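Local coordinates for protein lactaldehyde dehydrogenase (Methanocaldococcus jannaschii, PDB 3PQA) that oxidises lactaldehyde to lactate with NAD(+) as the preferred coenzyme, a step in the biosynthesis of coenzyme F420, and works as a homotetramer, at residues G394-F400 and F416-N422; G279-E285 and I374-N380; R428-P433 and E445-Y449. One frame throughout, in Å; residues are numbered along the deposited sequence.

Interaction 1: residues G394-F400 and F416-N422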
loop_
_atom_site.group_PDB
_atom_site.type_symbol
_atom_site.label_atom_id
_atom_site.label_comp_id
_atom_site.label_asym_id
_atom_site.label_seq_id
_atom_site.Cartn_x
_atom_site.Cartn_y
_atom_site.Cartn_z
ATOM N N GLY B 394 -8.811 4.003 26.749
ATOM C CA GLY B 394 -8.084 4.741 25.739
ATOM C C GLY B 394 -8.736 4.658 24.374
ATOM O O GLY B 394 -8.087 4.282 23.390
ATOM N N LEU B 395 -10.026 4.978 24.317
ATOM C CA LEU B 395 -10.751 4.975 23.044
ATOM C C LEU B 395 -10.550 6.282 22.250
ATOM O O LEU B 395 -9.633 6.360 21.434
ATOM C CB LEU B 395 -12.236 4.652 23.266
ATOM C CG LEU B 395 -13.033 4.349 21.994
ATOM C CD1 LEU B 395 -12.283 3.362 21.081
ATOM C CD2 LEU B 395 -14.401 3.814 22.343
ATOM N N HIS B 396 -11.375 7.309 22.487
ATOM C CA HIS B 396 -11.192 8.595 21.800
ATOM C C HIS B 396 -10.912 9.751 22.761
ATOM O O HIS B 396 -11.364 9.748 23.901
ATOM C CB HIS B 396 -12.426 8.911 20.953
ATOM C CG HIS B 396 -12.385 8.339 19.566
ATOM N ND1 HIS B 396 -13.173 8.820 18.544
ATOM C CD2 HIS B 396 -11.641 7.342 19.028
ATOM C CE1 HIS B 396 -12.926 8.139 17.437
ATOM N NE2 HIS B 396 -11.995 7.237 17.705
ATOM N N SER B 397 -10.174 10.743 22.266
ATOM C CA SER B 397 -9.957 11.988 22.973
ATOM C C SER B 397 -10.128 13.119 21.965
ATOM O O SER B 397 -10.146 12.880 20.751
ATOM C CB SER B 397 -8.547 12.006 23.565
ATOM O OG SER B 397 -7.568 11.809 22.554
ATOM N N ALA B 398 -10.281 14.340 22.458
ATOM C CA ALA B 398 -10.428 15.483 21.550
ATOM C C ALA B 398 -9.769 16.686 22.163
ATOM O O ALA B 398 -9.671 16.783 23.398
ATOM C CB ALA B 398 -11.916 15.789 21.256
ATOM N N ILE B 399 -9.336 17.586 21.292
ATOM C CA ILE B 399 -8.748 18.859 21.693
ATOM C C ILE B 399 -9.232 19.987 20.785
ATOM O O ILE B 399 -9.248 19.854 19.555
ATOM C CB ILE B 399 -7.202 18.802 21.707
ATOM C CG1 ILE B 399 -6.637 20.181 22.061
ATOM C CG2 ILE B 399 -6.639 18.319 20.367
ATOM C CD1 ILE B 399 -5.263 20.159 22.581
ATOM N N PHE B 400 -9.614 21.096 21.407
ATOM C CA PHE B 400 -10.062 22.268 20.687
ATOM C C PHE B 400 -9.002 23.327 20.891
ATOM O O PHE B 400 -8.734 23.734 22.027
ATOM C CB PHE B 400 -11.426 22.723 21.216
ATOM C CG PHE B 400 -12.535 21.744 20.925
ATOM C CD1 PHE B 400 -12.739 20.642 21.747
ATOM C CD2 PHE B 400 -13.362 21.930 19.814
ATOM C CE1 PHE B 400 -13.749 19.722 21.465
ATOM C CE2 PHE B 400 -14.383 21.020 19.522
ATOM C CZ PHE B 400 -14.590 19.924 20.366
ATOM N N PHE B 416 -4.612 7.362 23.239
ATOM C CA PHE B 416 -5.938 6.997 22.735
ATOM C C PHE B 416 -5.854 6.399 21.341
ATOM O O PHE B 416 -4.916 6.696 20.581
ATOM C CB PHE B 416 -6.860 8.236 22.753
ATOM C CG PHE B 416 -7.253 8.641 24.142
ATOM C CD1 PHE B 416 -8.430 8.153 24.712
ATOM C CD2 PHE B 416 -6.404 9.452 24.916
ATOM C CE1 PHE B 416 -8.771 8.486 26.045
ATOM C CE2 PHE B 416 -6.737 9.789 26.237
ATOM C CZ PHE B 416 -7.926 9.319 26.787
ATOM N N GLY B 417 -6.842 5.572 20.998
ATOM C CA GLY B 417 -6.980 5.057 19.629
ATOM C C GLY B 417 -7.344 6.112 18.592
ATOM O O GLY B 417 -7.040 5.958 17.396
ATOM N N GLY B 418 -8.030 7.161 19.040
ATOM C CA GLY B 418 -8.379 8.278 18.174
ATOM C C GLY B 418 -8.196 9.605 18.888
ATOM O O GLY B 418 -8.495 9.742 20.074
ATOM N N VAL B 419 -7.687 10.583 18.153
ATOM C CA VAL B 419 -7.581 11.950 18.655
ATOM C C VAL B 419 -8.247 12.874 17.653
ATOM O O VAL B 419 -7.826 12.949 16.475
ATOM C CB VAL B 419 -6.124 12.407 18.817
ATOM C CG1 VAL B 419 -6.075 13.871 19.337
ATOM C CG2 VAL B 419 -5.367 11.465 19.756
ATOM N N VAL B 420 -9.262 13.599 18.119
ATOM C CA VAL B 420 -10.017 14.499 17.242
ATOM C C VAL B 420 -9.629 15.945 17.573
ATOM O O VAL B 420 -9.666 16.341 18.732
ATOM C CB VAL B 420 -11.543 14.295 17.417
ATOM C CG1 VAL B 420 -12.342 15.065 16.350
ATOM C CG2 VAL B 420 -11.906 12.809 17.364
ATOM N N ILE B 421 -9.256 16.717 16.556
ATOM C CA ILE B 421 -8.875 18.112 16.744
ATOM C C ILE B 421 -9.997 18.994 16.194
ATOM O O ILE B 421 -10.396 18.862 15.035
ATOM C CB ILE B 421 -7.506 18.422 16.081
ATOM C CG1 ILE B 421 -6.394 17.653 16.827
ATOM C CG2 ILE B 421 -7.245 19.942 16.049
ATOM C CD1 ILE B 421 -5.135 17.356 16.005
ATOM N N ASN B 422 -10.537 19.840 17.069
ATOM C CA ASN B 422 -11.626 20.770 16.745
ATOM C C ASN B 422 -12.988 20.144 16.396
ATOM O O ASN B 422 -13.852 20.779 15.799
ATOM C CB ASN B 422 -11.148 21.832 15.731
ATOM C CG ASN B 422 -10.152 22.793 16.355
ATOM O OD1 ASN B 422 -10.232 23.065 17.550
ATOM N ND2 ASN B 422 -9.199 23.301 15.559
#
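S397 sits at the centre of a parallel pairing between strands 396-400 and 418-421: its backbone N bonds G418 O (2.9 Å), which also takes a weak bond from S397 OG (3.4 Å), and its O receives V420 N. I399 continues the ladder, its N bonding V420 O and its O receiving N422 N at 2.8 Å, nearly straight (170° at the hydrogen). Where the strands begin, G417 N reaches G394 O from above the carbonyl plane and G418 N reaches L395 O. H396 lies beside G418, where a CB would collide with NE2; its ND1 is held by S425 O. F416, its CG turned beside the backbone N (chi1 -71°), lays one ring face against S397 CB, a CH-pi contact of 3.7 Å to the centroid. An alanine in place of F416 would probably leave S397 CB without its aromatic cover. N422 ND2 donates to T401 O. A398 bonds P247 and I249, and F400 bonds I249 and L251, in and just after strand 246-250, while 418-421 pairs with a strand of the second subunit. With both flanks thus engaged, the buried strand pair of this beta-alpha-beta unit belongs to a sheet continuous across the interface.

Interaction 2: residues G279-E285 and I374-N380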
loop_
_atom_site.group_PDB
_atom_site.type_symbol
_atom_site.label_atom_id
_atom_site.label_comp_id
_atom_site.label_asym_id
_atom_site.label_seq_id
_atom_site.Cartn_x
_atom_site.Cartn_y
_atom_site.Cartn_z
ATOM N N GLY B 279 -16.925 11.977 27.820
ATOM C CA GLY B 279 -16.862 11.456 29.197
ATOM C C GLY B 279 -16.451 12.510 30.207
ATOM O O GLY B 279 -16.841 12.444 31.385
ATOM N N MET B 280 -15.626 13.457 29.774
ATOM C CA MET B 280 -15.256 14.598 30.628
ATOM C C MET B 280 -14.804 15.736 29.738
ATOM O O MET B 280 -14.322 15.503 28.622
ATOM C CB MET B 280 -14.166 14.208 31.666
ATOM C CG MET B 280 -12.760 13.854 31.127
ATOM S SD MET B 280 -11.532 13.358 32.404
ATOM C CE MET B 280 -11.310 11.599 32.031
ATOM N N ILE B 281 -14.993 16.965 30.206
ATOM C CA ILE B 281 -14.480 18.133 29.478
ATOM C C ILE B 281 -13.456 18.774 30.401
ATOM O O ILE B 281 -13.785 19.072 31.564
ATOM C CB ILE B 281 -15.600 19.161 29.111
ATOM C CG1 ILE B 281 -16.656 18.506 28.214
ATOM C CG2 ILE B 281 -15.010 20.429 28.444
ATOM C CD1 ILE B 281 -17.855 19.396 27.893
ATOM N N LEU B 282 -12.229 18.930 29.898
ATOM C CA LEU B 282 -11.190 19.708 30.562
ATOM C C LEU B 282 -11.133 21.070 29.884
ATOM O O LEU B 282 -11.015 21.155 28.662
ATOM C CB LEU B 282 -9.836 18.985 30.497
ATOM C CG LEU B 282 -9.843 17.492 30.839
ATOM C CD1 LEU B 282 -8.434 16.909 30.732
ATOM C CD2 LEU B 282 -10.406 17.280 32.234
ATOM N N VAL B 283 -11.238 22.134 30.672
ATOM C CA VAL B 283 -11.278 23.480 30.113
ATOM C C VAL B 283 -10.291 24.383 30.841
ATOM O O VAL B 283 -10.162 24.319 32.060
ATOM C CB VAL B 283 -12.732 24.067 30.101
ATOM C CG1 VAL B 283 -13.331 24.145 31.518
ATOM C CG2 VAL B 283 -12.776 25.423 29.387
ATOM N N ASP B 284 -9.570 25.198 30.078
ATOM C CA ASP B 284 -8.618 26.130 30.680
ATOM C C ASP B 284 -9.312 27.043 31.685
ATOM O O ASP B 284 -10.378 27.583 31.388
ATOM C CB ASP B 284 -7.930 26.977 29.618
ATOM C CG ASP B 284 -6.704 27.681 30.163
ATOM O OD1 ASP B 284 -5.609 27.105 30.052
ATOM O OD2 ASP B 284 -6.841 28.784 30.738
ATOM N N GLU B 285 -8.682 27.217 32.851
ATOM C CA GLU B 285 -9.179 28.102 33.914
ATOM C C GLU B 285 -9.608 29.457 33.388
ATOM O O GLU B 285 -10.628 30.014 33.832
ATOM C CB GLU B 285 -8.105 28.329 34.987
ATOM C CG GLU B 285 -7.925 27.151 35.929
ATOM C CD GLU B 285 -6.836 27.370 36.971
ATOM O OE1 GLU B 285 -6.302 28.500 37.062
ATOM O OE2 GLU B 285 -6.492 26.400 37.677
ATOM N N ILE B 374 -22.268 15.016 32.163
ATOM C CA ILE B 374 -20.997 15.602 31.750
ATOM C C ILE B 374 -20.282 16.327 32.896
ATOM O O ILE B 374 -20.738 17.395 33.337
ATOM C CB ILE B 374 -21.184 16.604 30.585
ATOM C CG1 ILE B 374 -22.089 16.025 29.479
ATOM C CG2 ILE B 374 -19.812 17.102 30.062
ATOM C CD1 ILE B 374 -21.587 14.690 28.850
ATOM N N PRO B 375 -19.161 15.753 33.372
ATOM C CA PRO B 375 -18.290 16.459 34.310
ATOM C C PRO B 375 -17.372 17.412 33.559
ATOM O O PRO B 375 -16.818 17.058 32.502
ATOM C CB PRO B 375 -17.475 15.344 34.947
ATOM C CG PRO B 375 -17.388 14.298 33.841
ATOM C CD PRO B 375 -18.668 14.395 33.062
ATOM N N ILE B 376 -17.239 18.619 34.101
ATOM C CA ILE B 376 -16.359 19.638 33.549
ATOM C C ILE B 376 -15.331 19.955 34.625
ATOM O O ILE B 376 -15.704 20.195 35.779
ATOM C CB ILE B 376 -17.134 20.925 33.181
ATOM C CG1 ILE B 376 -18.166 20.628 32.076
ATOM C CG2 ILE B 376 -16.152 22.037 32.748
ATOM C CD1 ILE B 376 -19.150 21.748 31.800
ATOM N N ILE B 377 -14.051 19.941 34.254
ATOM C CA ILE B 377 -12.967 20.193 35.187
ATOM C C ILE B 377 -12.175 21.378 34.684
ATOM O O ILE B 377 -11.653 21.348 33.564
ATOM C CB ILE B 377 -12.010 18.980 35.310
ATOM C CG1 ILE B 377 -12.762 17.715 35.741
ATOM C CG2 ILE B 377 -10.823 19.309 36.238
ATOM C CD1 ILE B 377 -13.401 16.940 34.569
ATOM N N ARG B 378 -12.088 22.435 35.488
ATOM C CA ARG B 378 -11.267 23.574 35.079
ATOM C C ARG B 378 -9.837 23.349 35.558
ATOM O O ARG B 378 -9.609 22.909 36.690
ATOM C CB ARG B 378 -11.844 24.920 35.559
ATOM C CG ARG B 378 -11.552 25.291 37.004
ATOM C CD ARG B 378 -12.142 26.656 37.325
ATOM N NE ARG B 378 -13.602 26.648 37.234
ATOM C CZ ARG B 378 -14.354 27.712 36.958
ATOM N NH1 ARG B 378 -15.677 27.591 36.896
ATOM N NH2 ARG B 378 -13.789 28.897 36.736
ATOM N N THR B 379 -8.871 23.601 34.684
ATOM C CA THR B 379 -7.490 23.326 35.017
ATOM C C THR B 379 -6.526 24.164 34.189
ATOM O O THR B 379 -6.949 24.933 33.331
ATOM C CB THR B 379 -7.170 21.811 34.858
ATOM O OG1 THR B 379 -5.864 21.554 35.373
ATOM C CG2 THR B 379 -7.239 21.393 33.408
ATOM N N ASN B 380 -5.231 24.018 34.446
ATOM C CA ASN B 380 -4.242 24.647 33.589
ATOM C C ASN B 380 -3.782 23.721 32.467
ATOM O O ASN B 380 -3.891 22.501 32.564
ATOM C CB ASN B 380 -3.062 25.160 34.404
ATOM C CG ASN B 380 -3.417 26.393 35.201
ATOM O OD1 ASN B 380 -3.910 27.385 34.649
ATOM N ND2 ASN B 380 -3.170 26.345 36.504
HETATM O O HOH W 1 -11.003 29.936 36.744
HETATM O O HOH W 2 -7.692 24.408 38.537
#
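I281 and I377 carry the centre of this parallel strand pair. Five backbone bonds join the strands: I281 N to P375 O, I377 N to I281 O (2.8 Å), V283 N to I377 O, T379 N to V283 O and, bent at 147°, E285 N to T379 O.

Apolar contacts form on both faces. On one, L282 and I377 lie side by side and point the same way, L282 CD2 meeting I377 CD1 at 3.8 Å. On the other, the I281 and I374 side chains cross obliquely, I281 CD1 meeting I374 CG2, and V283 CG1 touches I376 CG2 at 3.7 Å; a chi1 of 60° places that V283 methyl between the backbone N and the carbonyl carbon. P375 brings the rim of its ring to G279 O, with CG 3.1 Å away.

Polar side chains gather at the C-terminal end. A water donates to E285 O and accepts from R378 NH2 (3.0 Å), lying in the guanidinium plane at its edge. R378 NE also pairs with E357 and NH2 with D289, which would hold the guanidinium in place.

Strand 278-284 lies between 373-379 and 246-250 in the parallel part of the aldehyde dehydrogenase's mixed alpha/beta sheet, with 350-357 beyond 373-379. Helix 288-300 packs against I281 and R378 on one face, and helix 384-388 meets M280, L282 and T379 on the other.

Interaction 3: residues R428-P433 and E445-Y449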
loop_
_atom_site.group_PDB
_atom_site.type_symbol
_atom_site.label_atom_id
_atom_site.label_comp_id
_atom_site.label_asym_id
_atom_site.label_seq_id
_atom_site.Cartn_x
_atom_site.Cartn_y
_atom_site.Cartn_z
ATOM N N ARG B 428 -16.639 9.758 14.189
ATOM C CA ARG B 428 -16.132 8.568 13.508
ATOM C C ARG B 428 -16.565 8.589 12.048
ATOM O O ARG B 428 -17.759 8.547 11.758
ATOM C CB ARG B 428 -16.636 7.277 14.166
ATOM C CG ARG B 428 -16.181 6.025 13.421
ATOM C CD ARG B 428 -17.028 4.832 13.776
ATOM N NE ARG B 428 -16.526 3.622 13.108
ATOM C CZ ARG B 428 -16.940 2.384 13.358
ATOM N NH1 ARG B 428 -17.881 2.140 14.283
ATOM N NH2 ARG B 428 -16.390 1.373 12.692
ATOM N N GLN B 429 -15.606 8.668 11.132
ATOM C CA GLN B 429 -15.929 8.537 9.708
ATOM C C GLN B 429 -15.918 7.045 9.459
ATOM O O GLN B 429 -14.948 6.370 9.820
ATOM C CB GLN B 429 -14.901 9.263 8.842
ATOM C CG GLN B 429 -15.262 9.307 7.359
ATOM C CD GLN B 429 -14.419 10.318 6.633
ATOM O OE1 GLN B 429 -14.561 11.518 6.850
ATOM N NE2 GLN B 429 -13.506 9.837 5.794
ATOM N N ASP B 430 -16.988 6.502 8.873
ATOM C CA ASP B 430 -17.113 5.028 8.857
ATOM C C ASP B 430 -15.956 4.320 8.144
ATOM O O ASP B 430 -15.640 3.175 8.475
ATOM C CB ASP B 430 -18.488 4.545 8.333
ATOM C CG ASP B 430 -19.479 4.163 9.467
ATOM O OD1 ASP B 430 -19.146 4.197 10.664
ATOM O OD2 ASP B 430 -20.615 3.789 9.150
ATOM N N ASN B 431 -15.323 4.982 7.179
ATOM C CA ASN B 431 -14.196 4.354 6.444
ATOM C C ASN B 431 -12.803 4.500 7.081
ATOM O O ASN B 431 -11.800 4.084 6.485
ATOM C CB ASN B 431 -14.157 4.796 4.967
ATOM C CG ASN B 431 -13.635 6.206 4.789
ATOM O OD1 ASN B 431 -13.647 6.999 5.716
ATOM N ND2 ASN B 431 -13.204 6.534 3.566
ATOM N N MET B 432 -12.743 5.060 8.298
ATOM C CA MET B 432 -11.454 5.232 8.988
ATOM C C MET B 432 -11.171 4.028 9.895
ATOM O O MET B 432 -12.118 3.392 10.344
ATOM C CB MET B 432 -11.452 6.552 9.792
ATOM C CG MET B 432 -12.095 6.492 11.183
ATOM S SD MET B 432 -12.142 8.150 11.992
ATOM C CE MET B 432 -12.339 7.579 13.699
ATOM N N PRO B 433 -9.882 3.709 10.153
ATOM C CA PRO B 433 -9.660 2.623 11.130
ATOM C C PRO B 433 -10.113 3.115 12.491
ATOM O O PRO B 433 -9.814 4.248 12.866
ATOM C CB PRO B 433 -8.144 2.387 11.084
ATOM C CG PRO B 433 -7.559 3.657 10.534
ATOM C CD PRO B 433 -8.620 4.252 9.620
ATOM N N GLU B 445 -11.897 -1.617 13.568
ATOM C CA GLU B 445 -13.027 -1.756 12.665
ATOM C C GLU B 445 -13.052 -0.630 11.614
ATOM O O GLU B 445 -12.120 0.180 11.518
ATOM C CB GLU B 445 -14.356 -1.900 13.437
ATOM C CG GLU B 445 -14.501 -3.251 14.152
ATOM C CD GLU B 445 -15.948 -3.590 14.560
ATOM O OE1 GLU B 445 -16.854 -2.734 14.461
ATOM O OE2 GLU B 445 -16.170 -4.724 15.026
ATOM N N GLY B 446 -14.108 -0.590 10.812
ATOM C CA GLY B 446 -13.992 0.039 9.486
ATOM C C GLY B 446 -13.815 -1.159 8.564
ATOM O O GLY B 446 -12.944 -1.993 8.801
ATOM N N VAL B 447 -14.645 -1.244 7.524
ATOM C CA VAL B 447 -14.749 -2.443 6.664
ATOM C C VAL B 447 -13.401 -3.017 6.237
ATOM O O VAL B 447 -13.131 -4.209 6.436
ATOM C CB VAL B 447 -15.718 -2.187 5.467
ATOM C CG1 VAL B 447 -15.604 -3.245 4.378
ATOM C CG2 VAL B 447 -17.160 -2.104 6.008
ATOM N N LYS B 448 -12.526 -2.167 5.706
ATOM C CA LYS B 448 -11.250 -2.637 5.171
ATOM C C LYS B 448 -10.394 -3.275 6.272
ATOM O O LYS B 448 -9.737 -4.300 6.051
ATOM C CB LYS B 448 -10.509 -1.466 4.521
ATOM C CG LYS B 448 -9.242 -1.867 3.797
ATOM C CD LYS B 448 -8.465 -0.640 3.368
ATOM C CE LYS B 448 -7.228 -1.084 2.581
ATOM N NZ LYS B 448 -6.370 0.041 2.140
ATOM N N TYR B 449 -10.456 -2.672 7.458
ATOM C CA TYR B 449 -9.656 -3.101 8.598
ATOM C C TYR B 449 -10.226 -4.360 9.223
ATOM O O TYR B 449 -9.468 -5.260 9.564
ATOM C CB TYR B 449 -9.539 -1.951 9.615
ATOM C CG TYR B 449 -9.031 -0.717 8.889
ATOM C CD1 TYR B 449 -7.679 -0.574 8.615
ATOM C CD2 TYR B 449 -9.919 0.253 8.400
ATOM C CE1 TYR B 449 -7.209 0.538 7.902
ATOM C CE2 TYR B 449 -9.455 1.363 7.688
ATOM C CZ TYR B 449 -8.105 1.484 7.449
ATOM O OH TYR B 449 -7.652 2.562 6.730
HETATM O O HOH W 3 -15.929 1.097 6.782
#
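P433 lies over the ring of Y449, and this CH-pi contact is the main side-chain meeting between the loop 428-433 and the start of helix 447-453. P433 CB stands almost exactly on the ring normal, 3.6 Å from the centroid and 3° off it, over the centre of the face. P433 CD reaches toward the phenol end, 3.5 Å from Y449 OH, while N431 O lies at the ring edge, near its plane. The ring is brought under the proline by a chi1 of -53°, which sets CG beside the backbone N; K448 CB lies over the opposite face, farther off. Y449 OH is held by E115 of the second subunit and R113 of the third.

R428 meets E445 and G446 instead. Its chain is extended from CG to NE, with CG opposite the backbone N, and this carries NH2 to E445 CB at 3.9 Å. G446 N meets the edge of the guanidinium close to its plane. The guanidinium and the E445 carboxylate are turned 41° apart and are too distant for a salt bridge; E445 OE2 instead pairs with K150. D430 OD1 lies over one guanidinium face, a long ion pair in which no N-H points at the oxygen, and D430 OD2 accepts from N145 ND2.

Between these side chains the backbones come close. P433 CA points its hydrogen at E445 O, and a water donates to D430 O (2.7 Å) and accepts from V447 N, bridging loop and helix start.

The loop's type I turn from Q429 to M432 thus meets, at a subunit interface, a helix N-terminus whose N-cap is G446, preceded by E445, which lies close to E241, probably an active-site residue of this aldehyde dehydrogenase.

Overall arrangement
Along the chain the three contacts follow one another, without nesting or crossing. Interaction 2 comes first and closes the longest loop, 88 residues that include helices 288-300 and 320-335 before strand 373-379 returns beside 278-284. Interaction 1 then closes a short beta-alpha-beta connection through helix 404-413; it belongs to the same sheet as interaction 2, with strand 246-250 lying between 278-284 and 396-400, and their centres are about 15 Å apart. Interaction 3 closes last, joining the loop after strand 418-421 to helix 447-453. It touches interaction 1 where M432 CE packs on H396 CE1 (3.8 Å), and both meet the second subunit, whereas interaction 2 touches no other chain.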